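Local coordinates for structural polyprotein, VP3 (Israeli acute paralysis virus, PDB 5CDD), which probably serves, as the VP3 piece of the structural polyprotein, as a coat protein of the viral capsid, whose subunits assemble into pentamers of the shell, at residues B[128-133]-B[267-272]; B[132-137]-B[211-216]; B[122-127]-B[260-265]; B[215-220]-B[273-278]. All blocks are in the same frame, centred on the assembly; numbering follows the deposited sequence.

Interaction 1. Residues B[128-133]-B[267-272]; sequences NMFSYW and VVVVEP
Phe130 and Val269 pack face to methyl where the start of strand 132-144 meets strand 267-270. Val269 CG2 lies over the centre of the Phe130 ring, 3.4 Å from its centroid and only 2° off the ring normal, a clear CH-pi contact. With chi1 at -51°, Phe130 CG is anti to its own carbonyl carbon, which lays the ring across the valine; Met129 CB leans on the opposite face, nearer the rim, and Glu271 O lies at the edge. Beside this, a classic beta bulge sets Ser131 and Tyr132 together against Val270. Val270 O accepts from Ser131 N (3.2 Å) and, by a nearly straight bond, from Tyr132 N (3.3 Å), while Val270 N returns a bond to Tyr132 O at 2.9 Å. On the face shared by Tyr132 and Val270 the two CB atoms are 4.1 Å apart, and the phenol OH bonds to Gly163 O of a neighbouring subunit. Packing is looser at the Val267 end: the indole of Trp133 turns away from strand 267-270, and Val267, partly exposed, leans instead on helix 56-60. Branched valines suit the extended strand, whereas serine brings a small polar side chain to the bulge, its OG bonded to Lys273 O. One buried carbonyl thus serves two amides at the bulge, while apolar packing lies on the side of Phe130 and Val269.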
loop_
_atom_site.group_PDB
_atom_site.type_symbol
_atom_site.label_atom_id
_atom_site.label_comp_id
_atom_site.label_asym_id
_atom_site.label_seq_id
_atom_site.Cartn_x
_atom_site.Cartn_y
_atom_site.Cartn_z
ATOM N N ASN B 128 36.695 -7.570 -30.750
ATOM C CA ASN B 128 37.910 -7.639 -29.945
ATOM C C ASN B 128 37.690 -7.402 -28.447
ATOM O O ASN B 128 38.512 -7.811 -27.628
ATOM C CB ASN B 128 38.928 -6.629 -30.489
ATOM C CG ASN B 128 40.305 -6.802 -29.886
ATOM O OD1 ASN B 128 40.880 -7.890 -29.928
ATOM N ND2 ASN B 128 40.847 -5.726 -29.330
ATOM N N MET B 129 36.582 -6.753 -28.096
ATOM C CA MET B 129 36.266 -6.446 -26.699
ATOM C C MET B 129 35.646 -7.604 -25.933
ATOM O O MET B 129 35.623 -7.593 -24.702
ATOM C CB MET B 129 35.276 -5.287 -26.616
ATOM C CG MET B 129 35.620 -4.072 -27.427
ATOM S SD MET B 129 34.246 -2.914 -27.378
ATOM C CE MET B 129 34.728 -1.889 -26.040
ATOM N N PHE B 130 35.128 -8.587 -26.657
ATOM C CA PHE B 130 34.465 -9.720 -26.028
ATOM C C PHE B 130 35.232 -11.027 -26.183
ATOM O O PHE B 130 36.232 -11.086 -26.894
ATOM C CB PHE B 130 33.060 -9.841 -26.614
ATOM C CG PHE B 130 32.292 -8.547 -26.586
ATOM C CD1 PHE B 130 31.673 -8.113 -25.416
ATOM C CD2 PHE B 130 32.233 -7.736 -27.714
ATOM C CE1 PHE B 130 31.009 -6.885 -25.370
ATOM C CE2 PHE B 130 31.573 -6.507 -27.679
ATOM C CZ PHE B 130 30.961 -6.082 -26.505
ATOM N N SER B 131 34.759 -12.072 -25.513
ATOM C CA SER B 131 35.414 -13.373 -25.570
ATOM C C SER B 131 34.920 -14.268 -26.699
ATOM O O SER B 131 35.723 -14.906 -27.381
ATOM C CB SER B 131 35.252 -14.095 -24.234
ATOM O OG SER B 131 35.915 -13.391 -23.200
ATOM N N TYR B 132 33.607 -14.328 -26.897
ATOM C CA TYR B 132 33.045 -15.158 -27.957
ATOM C C TYR B 132 32.042 -14.367 -28.781
ATOM O O TYR B 132 31.454 -13.400 -28.298
ATOM C CB TYR B 132 32.354 -16.392 -27.371
ATOM C CG TYR B 132 33.132 -17.077 -26.273
ATOM C CD1 TYR B 132 32.874 -16.796 -24.932
ATOM C CD2 TYR B 132 34.138 -17.995 -26.570
ATOM C CE1 TYR B 132 33.595 -17.413 -23.914
ATOM C CE2 TYR B 132 34.868 -18.617 -25.559
ATOM C CZ TYR B 132 34.590 -18.321 -24.234
ATOM O OH TYR B 132 35.305 -18.928 -23.227
ATOM N N TRP B 133 31.845 -14.789 -30.026
ATOM C CA TRP B 133 30.918 -14.116 -30.925
ATOM C C TRP B 133 30.023 -15.093 -31.675
ATOM O O TRP B 133 30.210 -16.309 -31.621
ATOM C CB TRP B 133 31.683 -13.280 -31.952
ATOM C CG TRP B 133 32.514 -14.111 -32.888
ATOM C CD1 TRP B 133 33.768 -14.596 -32.658
ATOM C CD2 TRP B 133 32.126 -14.596 -34.181
ATOM N NE1 TRP B 133 34.187 -15.354 -33.726
ATOM C CE2 TRP B 133 33.199 -15.371 -34.674
ATOM C CE3 TRP B 133 30.975 -14.453 -34.968
ATOM C CZ2 TRP B 133 33.155 -16.002 -35.923
ATOM C CZ3 TRP B 133 30.932 -15.081 -36.211
ATOM C CH2 TRP B 133 32.018 -15.846 -36.675
ATOM N N VAL B 267 24.399 -9.810 -35.014
ATOM C CA VAL B 267 25.515 -9.942 -34.093
ATOM C C VAL B 267 25.114 -10.118 -32.639
ATOM O O VAL B 267 24.149 -9.518 -32.166
ATOM C CB VAL B 267 26.445 -8.710 -34.181
ATOM C CG1 VAL B 267 27.616 -8.869 -33.226
ATOM C CG2 VAL B 267 26.939 -8.529 -35.602
ATOM N N VAL B 268 25.867 -10.961 -31.944
ATOM C CA VAL B 268 25.663 -11.217 -30.529
ATOM C C VAL B 268 27.040 -11.550 -29.971
ATOM O O VAL B 268 27.790 -12.319 -30.573
ATOM C CB VAL B 268 24.700 -12.402 -30.276
ATOM C CG1 VAL B 268 23.380 -12.147 -30.948
ATOM C CG2 VAL B 268 25.291 -13.686 -30.787
ATOM N N VAL B 269 27.387 -10.941 -28.844
ATOM C CA VAL B 269 28.676 -11.188 -28.222
ATOM C C VAL B 269 28.485 -11.752 -26.824
ATOM O O VAL B 269 27.479 -11.479 -26.164
ATOM C CB VAL B 269 29.512 -9.902 -28.143
ATOM C CG1 VAL B 269 29.862 -9.432 -29.543
ATOM C CG2 VAL B 269 28.748 -8.827 -27.395
ATOM N N VAL B 270 29.451 -12.548 -26.378
ATOM C CA VAL B 270 29.381 -13.160 -25.059
ATOM C C VAL B 270 30.599 -12.790 -24.216
ATOM O O VAL B 270 31.722 -12.762 -24.718
ATOM C CB VAL B 270 29.293 -14.694 -25.172
ATOM C CG1 VAL B 270 29.146 -15.318 -23.790
ATOM C CG2 VAL B 270 28.120 -15.070 -26.052
ATOM N N GLU B 271 30.311 -12.490 -22.957
ATOM C CA GLU B 271 31.307 -12.140 -21.976
ATOM C C GLU B 271 31.657 -10.685 -22.153
ATOM O O GLU B 271 31.420 -10.106 -23.221
ATOM C CB GLU B 271 32.562 -12.997 -22.154
ATOM C CG GLU B 271 33.545 -12.904 -20.999
ATOM C CD GLU B 271 34.281 -14.207 -20.755
ATOM O OE1 GLU B 271 34.351 -15.036 -21.686
ATOM O OE2 GLU B 271 34.792 -14.402 -19.632
ATOM N N PRO B 272 32.268 -10.090 -21.061
ATOM C CA PRO B 272 32.655 -8.701 -21.282
ATOM C C PRO B 272 34.150 -8.648 -21.022
ATOM O O PRO B 272 34.606 -8.066 -20.034
ATOM C CB PRO B 272 31.911 -7.997 -20.150
ATOM C CG PRO B 272 32.015 -8.965 -18.996
ATOM C CD PRO B 272 32.387 -10.322 -19.551
#

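Interaction 2. Residues B[132-137]-B[211-216]; sequences YWRATM and KMFLKT
A short antiparallel ladder adds strand 214-215 to the beginning of strand 132-144, with Trp133 and Leu214 as its hydrogen-bonded pair. Trp133 N bonds to Leu214 O at 2.8 Å and Leu214 N to Trp133 O at 2.9 Å. The two side chains share a face of the sheet and run side by side: Leu214 CB sits over one face of the indole, offset toward the rim, and Leu214 CD1 reaches Trp133 CZ2 at 3.5 Å. A chi1 of 65° places the indole between its backbone N and carbonyl carbon, bringing NE1 to Lys215 O in a weak, bent bond. In the jelly-roll fold expected of this capsid family, strand 132-144 also pairs with strands 267-270 and 255-265, and a large flat tryptophan suits such a buried junction. Thr216 slides past the indole from the other direction, its CG2 3.5 Å from Trp133 CD1. Farther along, Arg134 is extended, with CG anti to the backbone N (chi1 -180°). Its aliphatic part rests at the edge of the Phe213 ring, CB to CD1 3.5 Å, and NH1 donates to Met212 O at 2.9 Å, tilted from the carbonyl plane; guanidinium and phenyl planes are almost perpendicular.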
loop_
_atom_site.group_PDB
_atom_site.type_symbol
_atom_site.label_atom_id
_atom_site.label_comp_id
_atom_site.label_asym_id
_atom_site.label_seq_id
_atom_site.Cartn_x
_atom_site.Cartn_y
_atom_site.Cartn_z
ATOM N N TYR B 132 33.607 -14.328 -26.897
ATOM C CA TYR B 132 33.045 -15.158 -27.957
ATOM C C TYR B 132 32.042 -14.367 -28.781
ATOM O O TYR B 132 31.454 -13.400 -28.298
ATOM C CB TYR B 132 32.354 -16.392 -27.371
ATOM C CG TYR B 132 33.132 -17.077 -26.273
ATOM C CD1 TYR B 132 32.874 -16.796 -24.932
ATOM C CD2 TYR B 132 34.138 -17.995 -26.570
ATOM C CE1 TYR B 132 33.595 -17.413 -23.914
ATOM C CE2 TYR B 132 34.868 -18.617 -25.559
ATOM C CZ TYR B 132 34.590 -18.321 -24.234
ATOM O OH TYR B 132 35.305 -18.928 -23.227
ATOM N N TRP B 133 31.845 -14.789 -30.026
ATOM C CA TRP B 133 30.918 -14.116 -30.925
ATOM C C TRP B 133 30.023 -15.093 -31.675
ATOM O O TRP B 133 30.210 -16.309 -31.621
ATOM C CB TRP B 133 31.683 -13.280 -31.952
ATOM C CG TRP B 133 32.514 -14.111 -32.888
ATOM C CD1 TRP B 133 33.768 -14.596 -32.658
ATOM C CD2 TRP B 133 32.126 -14.596 -34.181
ATOM N NE1 TRP B 133 34.187 -15.354 -33.726
ATOM C CE2 TRP B 133 33.199 -15.371 -34.674
ATOM C CE3 TRP B 133 30.975 -14.453 -34.968
ATOM C CZ2 TRP B 133 33.155 -16.002 -35.923
ATOM C CZ3 TRP B 133 30.932 -15.081 -36.211
ATOM C CH2 TRP B 133 32.018 -15.846 -36.675
ATOM N N ARG B 134 29.055 -14.530 -32.387
ATOM C CA ARG B 134 28.104 -15.286 -33.191
ATOM C C ARG B 134 27.429 -14.261 -34.092
ATOM O O ARG B 134 26.841 -13.297 -33.603
ATOM C CB ARG B 134 27.061 -15.958 -32.298
ATOM C CG ARG B 134 26.037 -16.774 -33.060
ATOM C CD ARG B 134 24.894 -17.202 -32.161
ATOM N NE ARG B 134 23.888 -17.966 -32.893
ATOM C CZ ARG B 134 24.017 -19.242 -33.237
ATOM N NH1 ARG B 134 25.114 -19.910 -32.910
ATOM N NH2 ARG B 134 23.055 -19.851 -33.916
ATOM N N ALA B 135 27.522 -14.452 -35.404
ATOM C CA ALA B 135 26.915 -13.503 -36.325
ATOM C C ALA B 135 26.894 -13.971 -37.772
ATOM O O ALA B 135 27.492 -14.986 -38.129
ATOM C CB ALA B 135 27.641 -12.164 -36.230
ATOM N N THR B 136 26.181 -13.212 -38.598
ATOM C CA THR B 136 26.077 -13.492 -40.021
ATOM C C THR B 136 27.090 -12.578 -40.693
ATOM O O THR B 136 26.933 -11.358 -40.685
ATOM C CB THR B 136 24.669 -13.168 -40.556
ATOM O OG1 THR B 136 23.713 -14.050 -39.954
ATOM C CG2 THR B 136 24.622 -13.332 -42.064
ATOM N N MET B 137 28.138 -13.166 -41.256
ATOM C CA MET B 137 29.176 -12.387 -41.912
ATOM C C MET B 137 28.781 -11.983 -43.321
ATOM O O MET B 137 28.344 -12.814 -44.119
ATOM C CB MET B 137 30.483 -13.176 -41.943
ATOM C CG MET B 137 31.005 -13.532 -40.561
ATOM S SD MET B 137 31.003 -12.108 -39.450
ATOM C CE MET B 137 32.193 -11.039 -40.257
ATOM N N LYS B 211 29.495 -25.295 -32.575
ATOM C CA LYS B 211 29.637 -24.547 -31.337
ATOM C C LYS B 211 28.583 -23.454 -31.344
ATOM O O LYS B 211 28.122 -23.030 -32.403
ATOM C CB LYS B 211 31.022 -23.911 -31.248
ATOM C CG LYS B 211 32.153 -24.905 -31.302
ATOM C CD LYS B 211 33.494 -24.204 -31.242
ATOM C CE LYS B 211 34.624 -25.194 -31.455
ATOM N NZ LYS B 211 34.487 -25.907 -32.760
ATOM N N MET B 212 28.200 -23.000 -30.159
ATOM C CA MET B 212 27.202 -21.951 -30.039
ATOM C C MET B 212 27.816 -20.590 -30.360
ATOM O O MET B 212 27.163 -19.717 -30.936
ATOM C CB MET B 212 26.639 -21.940 -28.625
ATOM C CG MET B 212 25.875 -23.186 -28.251
ATOM S SD MET B 212 25.059 -22.970 -26.667
ATOM C CE MET B 212 23.359 -22.927 -27.193
ATOM N N PHE B 213 29.076 -20.423 -29.974
ATOM C CA PHE B 213 29.815 -19.189 -30.202
ATOM C C PHE B 213 31.249 -19.555 -30.569
ATOM O O PHE B 213 31.721 -20.643 -30.237
ATOM C CB PHE B 213 29.845 -18.338 -28.932
ATOM C CG PHE B 213 28.489 -18.013 -28.370
ATOM C CD1 PHE B 213 27.669 -17.072 -28.984
ATOM C CD2 PHE B 213 28.050 -18.621 -27.197
ATOM C CE1 PHE B 213 26.433 -16.736 -28.434
ATOM C CE2 PHE B 213 26.819 -18.294 -26.639
ATOM C CZ PHE B 213 26.009 -17.347 -27.259
ATOM N N LEU B 214 31.942 -18.646 -31.250
ATOM C CA LEU B 214 33.332 -18.867 -31.634
ATOM C C LEU B 214 34.219 -17.855 -30.918
ATOM O O LEU B 214 33.760 -16.780 -30.534
ATOM C CB LEU B 214 33.499 -18.730 -33.149
ATOM C CG LEU B 214 32.918 -19.857 -34.006
ATOM C CD1 LEU B 214 33.032 -19.494 -35.474
ATOM C CD2 LEU B 214 33.659 -21.153 -33.722
ATOM N N LYS B 215 35.489 -18.203 -30.734
ATOM C CA LYS B 215 36.420 -17.318 -30.049
ATOM C C LYS B 215 36.663 -16.038 -30.838
ATOM O O LYS B 215 36.416 -15.983 -32.041
ATOM C CB LYS B 215 37.742 -18.049 -29.789
ATOM C CG LYS B 215 37.630 -19.167 -28.751
ATOM C CD LYS B 215 38.998 -19.738 -28.383
ATOM C CE LYS B 215 38.915 -20.695 -27.195
ATOM N NZ LYS B 215 38.135 -21.930 -27.489
ATOM N N THR B 216 37.144 -15.005 -30.154
ATOM C CA THR B 216 37.404 -13.722 -30.796
ATOM C C THR B 216 38.887 -13.374 -30.870
ATOM O O THR B 216 39.245 -12.248 -31.205
ATOM C CB THR B 216 36.680 -12.578 -30.052
ATOM O OG1 THR B 216 37.202 -12.476 -28.720
ATOM C CG2 THR B 216 35.179 -12.833 -30.007
#

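Interaction 3. Residues B[122-127]-B[260-265]; sequences PCEYVA and VWKWAE
A buried salt bridge, backed by a small apolar patch, joins helix 122-127 to strand 255-265 near the centre of the chain: Lys262 NZ meets Glu124 OE2 at 2.7 Å. The lysine is fully extended, CG anti to the backbone N (chi1 177°), and its long reach carries the ammonium from the strand to the helix; the two side chains cross at about a right angle. The ammonium approaches OE2 on the anti side, 28° out of the carboxylate plane. Each end has further partners, Gly94 O for the lysine and Lys66 NZ for Glu124 OE1, a pairing that probably offsets the cost of burying charge. Beside the bridge, Cys123 SG packs 4.0 Å from Trp263 CA, and Cys123 CB stands 4.2 Å from Ala264 CB; small residues suit this place, where the axes of the two short segments come within 7.7 Å. The helix thus lies against a strand that is itself paired antiparallel with strands 64-72 and 132-144, while helix 56-60 adjoins Cys123 through Cys60.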
loop_
_atom_site.group_PDB
_atom_site.type_symbol
_atom_site.label_atom_id
_atom_site.label_comp_id
_atom_site.label_asym_id
_atom_site.label_seq_id
_atom_site.Cartn_x
_atom_site.Cartn_y
_atom_site.Cartn_z
ATOM N N PRO B 122 35.337 -2.003 -38.725
ATOM C CA PRO B 122 34.429 -1.757 -37.600
ATOM C C PRO B 122 33.918 -2.984 -36.828
ATOM O O PRO B 122 33.918 -2.979 -35.598
ATOM C CB PRO B 122 33.306 -0.925 -38.233
ATOM C CG PRO B 122 33.397 -1.253 -39.696
ATOM C CD PRO B 122 34.872 -1.308 -39.935
ATOM N N CYS B 123 33.496 -4.038 -37.522
ATOM C CA CYS B 123 32.999 -5.216 -36.814
ATOM C C CYS B 123 34.118 -6.003 -36.136
ATOM O O CYS B 123 33.920 -6.583 -35.068
ATOM C CB CYS B 123 32.219 -6.135 -37.760
ATOM S SG CYS B 123 33.219 -7.054 -38.944
ATOM N N GLU B 124 35.295 -6.025 -36.753
ATOM C CA GLU B 124 36.437 -6.737 -36.187
ATOM C C GLU B 124 36.938 -5.989 -34.952
ATOM O O GLU B 124 37.442 -6.593 -34.004
ATOM C CB GLU B 124 37.570 -6.837 -37.213
ATOM C CG GLU B 124 37.181 -7.487 -38.532
ATOM C CD GLU B 124 38.352 -7.591 -39.497
ATOM O OE1 GLU B 124 39.027 -6.565 -39.727
ATOM O OE2 GLU B 124 38.596 -8.694 -40.030
ATOM N N TYR B 125 36.790 -4.668 -34.979
ATOM C CA TYR B 125 37.216 -3.796 -33.887
ATOM C C TYR B 125 36.350 -4.025 -32.648
ATOM O O TYR B 125 36.839 -4.001 -31.518
ATOM C CB TYR B 125 37.124 -2.336 -34.352
ATOM C CG TYR B 125 37.687 -1.299 -33.399
ATOM C CD1 TYR B 125 36.923 -0.795 -32.346
ATOM C CD2 TYR B 125 38.979 -0.799 -33.570
ATOM C CE1 TYR B 125 37.430 0.185 -31.489
ATOM C CE2 TYR B 125 39.495 0.177 -32.719
ATOM C CZ TYR B 125 38.715 0.665 -31.683
ATOM O OH TYR B 125 39.225 1.626 -30.844
ATOM N N VAL B 126 35.060 -4.258 -32.872
ATOM C CA VAL B 126 34.120 -4.496 -31.785
ATOM C C VAL B 126 34.293 -5.887 -31.176
ATOM O O VAL B 126 34.351 -6.035 -29.955
ATOM C CB VAL B 126 32.661 -4.339 -32.278
ATOM C CG1 VAL B 126 31.684 -4.721 -31.176
ATOM C CG2 VAL B 126 32.421 -2.905 -32.716
ATOM N N ALA B 127 34.377 -6.902 -32.031
ATOM C CA ALA B 127 34.532 -8.282 -31.581
ATOM C C ALA B 127 35.728 -8.472 -30.652
ATOM O O ALA B 127 35.766 -9.415 -29.861
ATOM C CB ALA B 127 34.666 -9.205 -32.785
ATOM N N VAL B 260 36.982 -5.974 -51.727
ATOM C CA VAL B 260 36.201 -6.779 -50.797
ATOM C C VAL B 260 35.852 -6.008 -49.530
ATOM O O VAL B 260 36.739 -5.559 -48.802
ATOM C CB VAL B 260 36.964 -8.057 -50.392
ATOM C CG1 VAL B 260 36.108 -8.900 -49.462
ATOM C CG2 VAL B 260 37.348 -8.846 -51.632
ATOM N N TRP B 261 34.555 -5.856 -49.276
ATOM C CA TRP B 261 34.077 -5.154 -48.091
ATOM C C TRP B 261 33.623 -6.176 -47.056
ATOM O O TRP B 261 33.146 -7.254 -47.410
ATOM C CB TRP B 261 32.906 -4.233 -48.440
ATOM C CG TRP B 261 33.258 -3.122 -49.382
ATOM C CD1 TRP B 261 33.534 -3.229 -50.716
ATOM C CD2 TRP B 261 33.368 -1.730 -49.060
ATOM N NE1 TRP B 261 33.807 -1.988 -51.245
ATOM C CE2 TRP B 261 33.711 -1.051 -50.250
ATOM C CE3 TRP B 261 33.209 -0.990 -47.879
ATOM C CZ2 TRP B 261 33.899 0.334 -50.294
ATOM C CZ3 TRP B 261 33.395 0.390 -47.925
ATOM C CH2 TRP B 261 33.737 1.035 -49.125
ATOM N N LYS B 262 33.767 -5.833 -45.779
ATOM C CA LYS B 262 33.378 -6.738 -44.704
ATOM C C LYS B 262 32.582 -6.054 -43.596
ATOM O O LYS B 262 32.867 -4.917 -43.218
ATOM C CB LYS B 262 34.626 -7.391 -44.101
ATOM C CG LYS B 262 34.348 -8.298 -42.912
ATOM C CD LYS B 262 35.634 -8.857 -42.321
ATOM C CE LYS B 262 35.346 -9.749 -41.123
ATOM N NZ LYS B 262 36.579 -10.366 -40.561
ATOM N N TRP B 263 31.578 -6.760 -43.085
ATOM C CA TRP B 263 30.743 -6.261 -41.996
ATOM C C TRP B 263 29.886 -7.420 -41.491
ATOM O O TRP B 263 29.818 -8.468 -42.133
ATOM C CB TRP B 263 29.879 -5.081 -42.468
ATOM C CG TRP B 263 28.687 -5.436 -43.304
ATOM C CD1 TRP B 263 27.437 -5.759 -42.855
ATOM C CD2 TRP B 263 28.630 -5.507 -44.734
ATOM N NE1 TRP B 263 26.605 -6.023 -43.917
ATOM C CE2 TRP B 263 27.311 -5.878 -45.082
ATOM C CE3 TRP B 263 29.565 -5.295 -45.756
ATOM C CZ2 TRP B 263 26.903 -6.041 -46.411
ATOM C CZ3 TRP B 263 29.158 -5.457 -47.081
ATOM C CH2 TRP B 263 27.838 -5.827 -47.392
ATOM N N ALA B 264 29.247 -7.244 -40.337
ATOM C CA ALA B 264 28.429 -8.310 -39.764
ATOM C C ALA B 264 26.988 -7.911 -39.466
ATOM O O ALA B 264 26.664 -6.729 -39.340
ATOM C CB ALA B 264 29.090 -8.832 -38.492
ATOM N N GLU B 265 26.126 -8.917 -39.352
ATOM C CA GLU B 265 24.715 -8.703 -39.054
ATOM C C GLU B 265 24.258 -9.798 -38.099
ATOM O O GLU B 265 24.911 -10.833 -37.984
ATOM C CB GLU B 265 23.884 -8.752 -40.334
ATOM C CG GLU B 265 24.453 -7.911 -41.461
ATOM C CD GLU B 265 23.517 -7.812 -42.648
ATOM O OE1 GLU B 265 22.862 -8.823 -42.978
ATOM O OE2 GLU B 265 23.447 -6.724 -43.259
#

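Interaction 4. Residues B[215-220]-B[273-278]; sequences KTAGIY and KPLTSG
Apolar contacts centre on Leu275, which turns toward the segment 215-220. Leu275 CD2 touches the aliphatic part of Lys215, 3.3 Å from CB, and lies 4.2 Å from Ala217 CB; the lysine can give its methylenes to the leucine because its ammonium leads away to Gln150 OE1 of a neighbouring subunit. The aromatic contact is a CH-pi one: Thr276 CG2 sits 3.7 Å from the centroid of the Tyr220 ring, 18° off its normal, over one face. CG of Tyr220 is anti to the backbone N (chi1 -176°), which sends the ring out across the threonine, with Ser277 OG at its edge. Tyrosine suits this partly exposed place, offering a broad face to the methyl and a polar end near the backbone of Gly278. Among the polar bonds, Thr276 OG1 donates to Gly278 O at 2.8 Å. The type II' turn from Ala217 to Tyr220, with Gly218 at the positive-phi position that favours glycine, is closed by a weak bond from Tyr220 N to Ala217 O. Both segments are loops: 215-220 leads from strand 214-215 toward helix 228-231, on which Ala217 and Ile219 pack, and 273-278 follows strand 267-270 on the way to strand 282-283.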
loop_
_atom_site.group_PDB
_atom_site.type_symbol
_atom_site.label_atom_id
_atom_site.label_comp_id
_atom_site.label_asym_id
_atom_site.label_seq_id
_atom_site.Cartn_x
_atom_site.Cartn_y
_atom_site.Cartn_z
ATOM N N LYS B 215 35.489 -18.203 -30.734
ATOM C CA LYS B 215 36.420 -17.318 -30.049
ATOM C C LYS B 215 36.663 -16.038 -30.838
ATOM O O LYS B 215 36.416 -15.983 -32.041
ATOM C CB LYS B 215 37.742 -18.049 -29.789
ATOM C CG LYS B 215 37.630 -19.167 -28.751
ATOM C CD LYS B 215 38.998 -19.738 -28.383
ATOM C CE LYS B 215 38.915 -20.695 -27.195
ATOM N NZ LYS B 215 38.135 -21.930 -27.489
ATOM N N THR B 216 37.144 -15.005 -30.154
ATOM C CA THR B 216 37.404 -13.722 -30.796
ATOM C C THR B 216 38.887 -13.374 -30.870
ATOM O O THR B 216 39.245 -12.248 -31.205
ATOM C CB THR B 216 36.680 -12.578 -30.052
ATOM O OG1 THR B 216 37.202 -12.476 -28.720
ATOM C CG2 THR B 216 35.179 -12.833 -30.007
ATOM N N ALA B 217 39.743 -14.341 -30.558
ATOM C CA ALA B 217 41.184 -14.128 -30.582
ATOM C C ALA B 217 41.669 -13.735 -31.974
ATOM O O ALA B 217 42.468 -12.808 -32.133
ATOM C CB ALA B 217 41.901 -15.392 -30.116
ATOM N N GLY B 218 41.173 -14.440 -32.985
ATOM C CA GLY B 218 41.581 -14.150 -34.348
ATOM C C GLY B 218 43.059 -14.351 -34.646
ATOM O O GLY B 218 43.650 -15.361 -34.256
ATOM N N ILE B 219 43.660 -13.385 -35.337
ATOM C CA ILE B 219 45.074 -13.458 -35.715
ATOM C C ILE B 219 46.028 -12.986 -34.613
ATOM O O ILE B 219 47.239 -13.152 -34.719
ATOM C CB ILE B 219 45.344 -12.612 -36.995
ATOM C CG1 ILE B 219 46.701 -12.967 -37.605
ATOM C CG2 ILE B 219 45.260 -11.125 -36.663
ATOM C CD1 ILE B 219 46.765 -14.381 -38.172
ATOM N N TYR B 220 45.480 -12.405 -33.553
ATOM C CA TYR B 220 46.295 -11.903 -32.447
ATOM C C TYR B 220 47.322 -12.903 -31.921
ATOM O O TYR B 220 46.971 -13.953 -31.381
ATOM C CB TYR B 220 45.388 -11.443 -31.299
ATOM C CG TYR B 220 46.111 -10.808 -30.128
ATOM C CD1 TYR B 220 46.830 -11.584 -29.219
ATOM C CD2 TYR B 220 46.039 -9.434 -29.907
ATOM C CE1 TYR B 220 47.454 -11.007 -28.111
ATOM C CE2 TYR B 220 46.661 -8.843 -28.801
ATOM C CZ TYR B 220 47.364 -9.637 -27.907
ATOM O OH TYR B 220 47.965 -9.067 -26.809
ATOM N N LYS B 273 34.921 -9.273 -21.908
ATOM C CA LYS B 273 36.365 -9.284 -21.671
ATOM C C LYS B 273 37.100 -9.817 -22.900
ATOM O O LYS B 273 36.649 -10.772 -23.530
ATOM C CB LYS B 273 36.693 -10.162 -20.460
ATOM C CG LYS B 273 38.173 -10.452 -20.289
ATOM C CD LYS B 273 38.453 -11.301 -19.072
ATOM C CE LYS B 273 39.942 -11.559 -18.950
ATOM N NZ LYS B 273 40.400 -11.525 -17.539
ATOM N N PRO B 274 38.235 -9.196 -23.266
ATOM C CA PRO B 274 38.994 -9.658 -24.431
ATOM C C PRO B 274 39.460 -11.097 -24.204
ATOM O O PRO B 274 39.722 -11.501 -23.070
ATOM C CB PRO B 274 40.169 -8.687 -24.485
ATOM C CG PRO B 274 39.618 -7.448 -23.860
ATOM C CD PRO B 274 38.840 -7.981 -22.694
ATOM N N LEU B 275 39.568 -11.869 -25.279
ATOM C CA LEU B 275 40.018 -13.252 -25.162
ATOM C C LEU B 275 41.536 -13.322 -25.327
ATOM O O LEU B 275 42.147 -14.369 -25.123
ATOM C CB LEU B 275 39.338 -14.118 -26.225
ATOM C CG LEU B 275 39.540 -15.628 -26.096
ATOM C CD1 LEU B 275 38.912 -16.119 -24.802
ATOM C CD2 LEU B 275 38.908 -16.330 -27.280
ATOM N N THR B 276 42.132 -12.191 -25.694
ATOM C CA THR B 276 43.570 -12.094 -25.908
ATOM C C THR B 276 44.364 -12.091 -24.604
ATOM O O THR B 276 43.814 -11.848 -23.530
ATOM C CB THR B 276 43.911 -10.822 -26.699
ATOM O OG1 THR B 276 43.442 -9.674 -25.977
ATOM C CG2 THR B 276 43.246 -10.861 -28.070
ATOM N N SER B 277 45.664 -12.357 -24.714
ATOM C CA SER B 277 46.546 -12.397 -23.554
ATOM C C SER B 277 46.908 -11.000 -23.070
ATOM O O SER B 277 47.414 -10.833 -21.961
ATOM C CB SER B 277 47.827 -13.160 -23.895
ATOM O OG SER B 277 48.553 -12.497 -24.916
ATOM N N GLY B 278 46.655 -10.001 -23.909
ATOM C CA GLY B 278 46.960 -8.634 -23.534
ATOM C C GLY B 278 45.724 -7.756 -23.551
ATOM O O GLY B 278 44.664 -8.186 -24.007
#

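In the fold
Interactions 1 and 2 use the same strand, 132-144, and flank it: 267-270 and 214-215 are both its neighbours in the sheet, and Tyr132 and Trp133 belong to both contacts. Each is buried and held largely by backbone bonds. Interaction 3 lies nearest the chain centre, setting a helix against strand 255-265, another partner of 132-144; there side-chain charge replaces the ladder. Interaction 4, partly buried, joins loops that prolong the strands of the first two, with packing in place of backbone pairing. Two side-chain-to-backbone bonds tie interaction 4 to interaction 1, and Ala127 O, packed on Thr216 CB, joins interaction 3 to interactions 2 and 4.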